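Local coordinates for kinase-associated protein B (Bacillus cereus, PDB 1Y71) that is of unknown function but probably associates with a kinase, at residues B[13-26]-B[36-48]. Residues are numbered along the deposited sequence; the frame is centred on the assembly and turned at random.
Sequences IVTGIYKTGKYIGE and VVKVLAVLKHPVQ
Val37 packs CG1 on Gly25 CA in an antiparallel pairing of strands 21-26 and 36-42, one beta hairpin of a sheet consistent with the family's SH3-like fold. Lys38 and Glu26 exchange backbone hydrogen bonds. Their side chains lie side by side in a salt bridge, its hydrogen bond weak (Lys38 NZ to Glu26 OE1, 3.3 Å). Val39 CG1 comes obliquely to Tyr23 CD1 at 3.8 Å. Leu40 and Ala41 form a classic beta bulge: Ile24 O takes both amides, Leu40 N at 2.8 Å and Ala41 N at 3.0 Å. Ala41 O answers Ile24 N and sits at the Tyr23 ring edge. Val42 CG2 lies 4.0 Å from Tyr23 CE1. Tyr23 OH accepts a hydrogen bond from Leu68 N. Leu43 and Lys44 form a second bulge, both amides reaching Lys22 O from the same face of its plane. Each bulge shifts the register by one residue; the strand axes lie at 120°. With CG anti to its carbonyl carbon (chi1 -71°), Leu43 lays CD2 on Ile24 CD1 (3.6 Å). Lys44 NZ donates to Thr20 O in the type I' turn. Thr20 OG1 donates to Lys19 O (2.6 Å) and accepts from Val47 N at 2.8 Å, nearly straight at 163°.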
loop_
_atom_site.group_PDB
_atom_site.type_symbol
_atom_site.label_atom_id
_atom_site.label_comp_id
_atom_site.label_asym_id
_atom_site.label_seq_id
_atom_site.Cartn_x
_atom_site.Cartn_y
_atom_site.Cartn_z
ATOM N N ILE B 13 7.940 -5.908 5.693
ATOM C CA ILE B 13 6.478 -5.745 5.646
ATOM C C ILE B 13 5.800 -6.839 6.464
ATOM O O ILE B 13 6.085 -8.034 6.283
ATOM C CB ILE B 13 5.924 -5.730 4.198
ATOM C CG1 ILE B 13 6.673 -4.687 3.362
ATOM C CG2 ILE B 13 4.422 -5.434 4.203
ATOM C CD1 ILE B 13 6.660 -3.263 3.999
ATOM N N VAL B 14 4.928 -6.421 7.384
ATOM C CA VAL B 14 4.313 -7.342 8.362
ATOM C C VAL B 14 2.844 -6.986 8.593
ATOM O O VAL B 14 2.387 -5.970 8.126
ATOM C CB VAL B 14 5.064 -7.274 9.711
ATOM C CG1 VAL B 14 6.539 -7.775 9.550
ATOM C CG2 VAL B 14 4.999 -5.824 10.290
ATOM N N THR B 15 2.096 -7.867 9.257
ATOM C CA THR B 15 0.817 -7.509 9.824
ATOM C C THR B 15 1.067 -7.368 11.334
ATOM O O THR B 15 2.001 -7.986 11.878
ATOM C CB THR B 15 -0.271 -8.601 9.581
ATOM O OG1 THR B 15 0.191 -9.824 10.137
ATOM C CG2 THR B 15 -0.558 -8.843 8.075
ATOM N N GLY B 16 0.254 -6.542 12.000
ATOM C CA GLY B 16 0.361 -6.304 13.441
ATOM C C GLY B 16 -1.041 -6.168 14.018
ATOM O O GLY B 16 -1.937 -5.556 13.407
ATOM N N ILE B 17 -1.222 -6.731 15.202
ATOM C CA ILE B 17 -2.483 -6.650 15.909
ATOM C C ILE B 17 -2.239 -5.727 17.076
ATOM O O ILE B 17 -1.265 -5.931 17.824
ATOM C CB ILE B 17 -2.943 -8.034 16.422
ATOM C CG1 ILE B 17 -3.281 -8.940 15.233
ATOM C CG2 ILE B 17 -4.210 -7.844 17.342
ATOM C CD1 ILE B 17 -3.464 -10.449 15.625
ATOM N N TYR B 18 -3.077 -4.697 17.197
ATOM C CA TYR B 18 -2.927 -3.694 18.234
ATOM C C TYR B 18 -4.315 -3.263 18.674
ATOM O O TYR B 18 -5.106 -2.781 17.846
ATOM C CB TYR B 18 -2.180 -2.465 17.692
ATOM C CG TYR B 18 -1.971 -1.376 18.723
ATOM C CD1 TYR B 18 -0.901 -1.444 19.640
ATOM C CD2 TYR B 18 -2.841 -0.280 18.792
ATOM C CE1 TYR B 18 -0.709 -0.452 20.605
ATOM C CE2 TYR B 18 -2.655 0.719 19.737
ATOM C CZ TYR B 18 -1.594 0.635 20.638
ATOM O OH TYR B 18 -1.393 1.636 21.570
ATOM N N LYS B 19 -4.597 -3.454 19.965
ATOM C CA LYS B 19 -5.882 -3.065 20.576
ATOM C C LYS B 19 -7.073 -3.539 19.772
ATOM O O LYS B 19 -8.046 -2.781 19.559
ATOM C CB LYS B 19 -5.930 -1.547 20.808
ATOM C CG LYS B 19 -4.786 -1.094 21.748
ATOM C CD LYS B 19 -5.253 -0.070 22.735
ATOM C CE LYS B 19 -4.467 -0.211 24.062
ATOM N NZ LYS B 19 -3.136 0.397 23.883
ATOM N N THR B 20 -6.982 -4.805 19.363
ATOM C CA THR B 20 -8.007 -5.541 18.587
ATOM C C THR B 20 -8.090 -5.160 17.100
ATOM O O THR B 20 -8.846 -5.790 16.339
ATOM C CB THR B 20 -9.459 -5.474 19.210
ATOM O OG1 THR B 20 -10.103 -4.222 18.881
ATOM C CG2 THR B 20 -9.450 -5.695 20.727
ATOM N N GLY B 21 -7.331 -4.143 16.700
ATOM C CA GLY B 21 -7.259 -3.765 15.297
ATOM C C GLY B 21 -6.181 -4.643 14.660
ATOM O O GLY B 21 -5.331 -5.195 15.352
ATOM N N LYS B 22 -6.227 -4.787 13.351
ATOM C CA LYS B 22 -5.165 -5.497 12.626
ATOM C C LYS B 22 -4.741 -4.661 11.441
ATOM O O LYS B 22 -5.601 -4.162 10.690
ATOM C CB LYS B 22 -5.634 -6.884 12.156
ATOM C CG LYS B 22 -4.461 -7.726 11.656
ATOM C CD LYS B 22 -4.890 -9.212 11.321
ATOM C CE LYS B 22 -3.667 -10.096 11.133
ATOM N NZ LYS B 22 -4.105 -11.502 10.826
ATOM N N TYR B 23 -3.420 -4.514 11.280
ATOM C CA TYR B 23 -2.821 -3.595 10.309
ATOM C C TYR B 23 -1.734 -4.252 9.464
ATOM O O TYR B 23 -1.087 -5.208 9.889
ATOM C CB TYR B 23 -2.186 -2.377 11.073
ATOM C CG TYR B 23 -3.193 -1.676 11.971
ATOM C CD1 TYR B 23 -4.006 -0.684 11.468
ATOM C CD2 TYR B 23 -3.415 -2.103 13.292
ATOM C CE1 TYR B 23 -4.964 -0.066 12.271
ATOM C CE2 TYR B 23 -4.369 -1.499 14.095
ATOM C CZ TYR B 23 -5.134 -0.476 13.587
ATOM O OH TYR B 23 -6.103 0.131 14.361
ATOM N N ILE B 24 -1.524 -3.717 8.267
ATOM C CA ILE B 24 -0.298 -3.995 7.503
ATOM C C ILE B 24 0.617 -2.829 7.765
ATOM O O ILE B 24 0.181 -1.651 7.747
ATOM C CB ILE B 24 -0.598 -4.157 5.991
ATOM C CG1 ILE B 24 -1.440 -5.415 5.800
ATOM C CG2 ILE B 24 0.705 -4.090 5.121
ATOM C CD1 ILE B 24 -2.262 -5.458 4.517
ATOM N N GLY B 25 1.884 -3.131 8.010
ATOM C CA GLY B 25 2.861 -2.066 8.286
ATOM C C GLY B 25 4.282 -2.447 7.975
ATOM O O GLY B 25 4.557 -3.498 7.401
ATOM N N GLU B 26 5.193 -1.576 8.356
ATOM C CA GLU B 26 6.602 -1.810 8.107
ATOM C C GLU B 26 7.379 -1.777 9.428
ATOM O O GLU B 26 7.174 -0.880 10.241
ATOM C CB GLU B 26 7.112 -0.751 7.109
ATOM C CG GLU B 26 8.573 -0.885 6.768
ATOM C CD GLU B 26 9.123 0.335 6.080
ATOM O OE1 GLU B 26 8.425 1.376 5.994
ATOM O OE2 GLU B 26 10.284 0.245 5.639
ATOM N N VAL B 36 8.525 -1.775 16.634
ATOM C CA VAL B 36 7.863 -0.554 16.252
ATOM C C VAL B 36 7.416 -0.804 14.809
ATOM O O VAL B 36 8.233 -1.199 13.956
ATOM C CB VAL B 36 8.781 0.708 16.364
ATOM C CG1 VAL B 36 8.000 1.930 16.013
ATOM C CG2 VAL B 36 9.338 0.846 17.814
ATOM N N VAL B 37 6.116 -0.615 14.563
ATOM C CA VAL B 37 5.513 -0.842 13.241
ATOM C C VAL B 37 4.933 0.477 12.731
ATOM O O VAL B 37 4.130 1.126 13.431
ATOM C CB VAL B 37 4.412 -1.976 13.331
ATOM C CG1 VAL B 37 3.627 -2.152 12.011
ATOM C CG2 VAL B 37 5.048 -3.319 13.768
ATOM N N LYS B 38 5.348 0.871 11.525
ATOM C CA LYS B 38 4.763 2.002 10.829
ATOM C C LYS B 38 3.556 1.510 10.046
ATOM O O LYS B 38 3.686 0.701 9.114
ATOM C CB LYS B 38 5.800 2.658 9.907
ATOM C CG LYS B 38 5.362 3.940 9.154
ATOM C CD LYS B 38 6.196 4.118 7.850
ATOM C CE LYS B 38 7.543 4.807 7.999
ATOM N NZ LYS B 38 8.416 4.604 6.732
ATOM N N VAL B 39 2.388 2.037 10.395
ATOM C CA VAL B 39 1.117 1.572 9.821
ATOM C C VAL B 39 0.985 2.035 8.363
ATOM O O VAL B 39 1.145 3.225 8.042
ATOM C CB VAL B 39 -0.097 2.057 10.655
ATOM C CG1 VAL B 39 -1.437 1.738 9.967
ATOM C CG2 VAL B 39 -0.065 1.465 12.027
ATOM N N LEU B 40 0.689 1.083 7.479
ATOM C CA LEU B 40 0.456 1.409 6.063
ATOM C C LEU B 40 -0.972 1.171 5.569
ATOM O O LEU B 40 -1.428 1.818 4.604
ATOM C CB LEU B 40 1.438 0.638 5.176
ATOM C CG LEU B 40 2.909 0.912 5.454
ATOM C CD1 LEU B 40 3.799 -0.099 4.687
ATOM C CD2 LEU B 40 3.353 2.388 5.162
ATOM N N ALA B 41 -1.656 0.202 6.185
ATOM C CA ALA B 41 -3.006 -0.148 5.781
ATOM C C ALA B 41 -3.737 -0.792 6.940
ATOM O O ALA B 41 -3.101 -1.305 7.865
ATOM C CB ALA B 41 -2.992 -1.079 4.589
ATOM N N VAL B 42 -5.068 -0.762 6.870
ATOM C CA VAL B 42 -5.937 -1.393 7.856
ATOM C C VAL B 42 -6.577 -2.672 7.307
ATOM O O VAL B 42 -7.204 -2.649 6.265
ATOM C CB VAL B 42 -7.061 -0.447 8.331
ATOM C CG1 VAL B 42 -7.858 -1.106 9.522
ATOM C CG2 VAL B 42 -6.491 0.930 8.731
ATOM N N LEU B 43 -6.412 -3.778 8.033
ATOM C CA LEU B 43 -7.076 -5.050 7.718
ATOM C C LEU B 43 -8.323 -5.287 8.575
ATOM O O LEU B 43 -9.323 -5.866 8.100
ATOM C CB LEU B 43 -6.121 -6.253 7.910
ATOM C CG LEU B 43 -4.989 -6.455 6.917
ATOM C CD1 LEU B 43 -4.092 -7.614 7.379
ATOM C CD2 LEU B 43 -5.488 -6.666 5.485
ATOM N N LYS B 44 -8.259 -4.870 9.834
ATOM C CA LYS B 44 -9.415 -5.028 10.716
ATOM C C LYS B 44 -9.534 -3.811 11.592
ATOM O O LYS B 44 -8.554 -3.410 12.237
ATOM C CB LYS B 44 -9.306 -6.310 11.564
ATOM C CG LYS B 44 -10.416 -6.421 12.626
ATOM C CD LYS B 44 -10.071 -7.527 13.604
ATOM C CE LYS B 44 -11.265 -7.884 14.476
ATOM N NZ LYS B 44 -11.111 -7.394 15.876
ATOM N N HIS B 45 -10.707 -3.186 11.550
ATOM C CA HIS B 45 -10.984 -2.016 12.372
ATOM C C HIS B 45 -11.222 -2.495 13.799
ATOM O O HIS B 45 -11.821 -3.568 14.004
ATOM C CB HIS B 45 -12.156 -1.191 11.801
ATOM C CG HIS B 45 -12.260 0.184 12.385
ATOM N ND1 HIS B 45 -12.893 0.433 13.587
ATOM C CD2 HIS B 45 -11.797 1.379 11.947
ATOM C CE1 HIS B 45 -12.834 1.727 13.853
ATOM N NE2 HIS B 45 -12.160 2.323 12.883
ATOM N N PRO B 46 -10.675 -1.764 14.786
ATOM C CA PRO B 46 -10.785 -2.241 16.170
ATOM C C PRO B 46 -12.218 -2.271 16.712
ATOM O O PRO B 46 -13.107 -1.529 16.249
ATOM C CB PRO B 46 -9.984 -1.212 16.965
ATOM C CG PRO B 46 -10.000 0.023 16.091
ATOM C CD PRO B 46 -9.846 -0.541 14.706
ATOM N N VAL B 47 -12.391 -3.117 17.713
ATOM C CA VAL B 47 -13.662 -3.287 18.393
ATOM C C VAL B 47 -13.941 -2.014 19.188
ATOM O O VAL B 47 -13.014 -1.369 19.676
ATOM C CB VAL B 47 -13.604 -4.539 19.323
ATOM C CG1 VAL B 47 -14.981 -4.884 19.862
ATOM C CG2 VAL B 47 -13.181 -5.722 18.538
ATOM N N GLN B 48 -15.214 -1.650 19.309
ATOM C CA GLN B 48 -15.604 -0.456 20.056
ATOM C C GLN B 48 -16.013 -0.786 21.489
ATOM O O GLN B 48 -16.319 -1.934 21.811
ATOM C CB GLN B 48 -16.769 0.238 19.339
ATOM C CG GLN B 48 -16.465 0.567 17.875
ATOM C CD GLN B 48 -15.214 1.407 17.715
ATOM O OE1 GLN B 48 -14.176 0.928 17.238
ATOM N NE2 GLN B 48 -15.298 2.665 18.115
#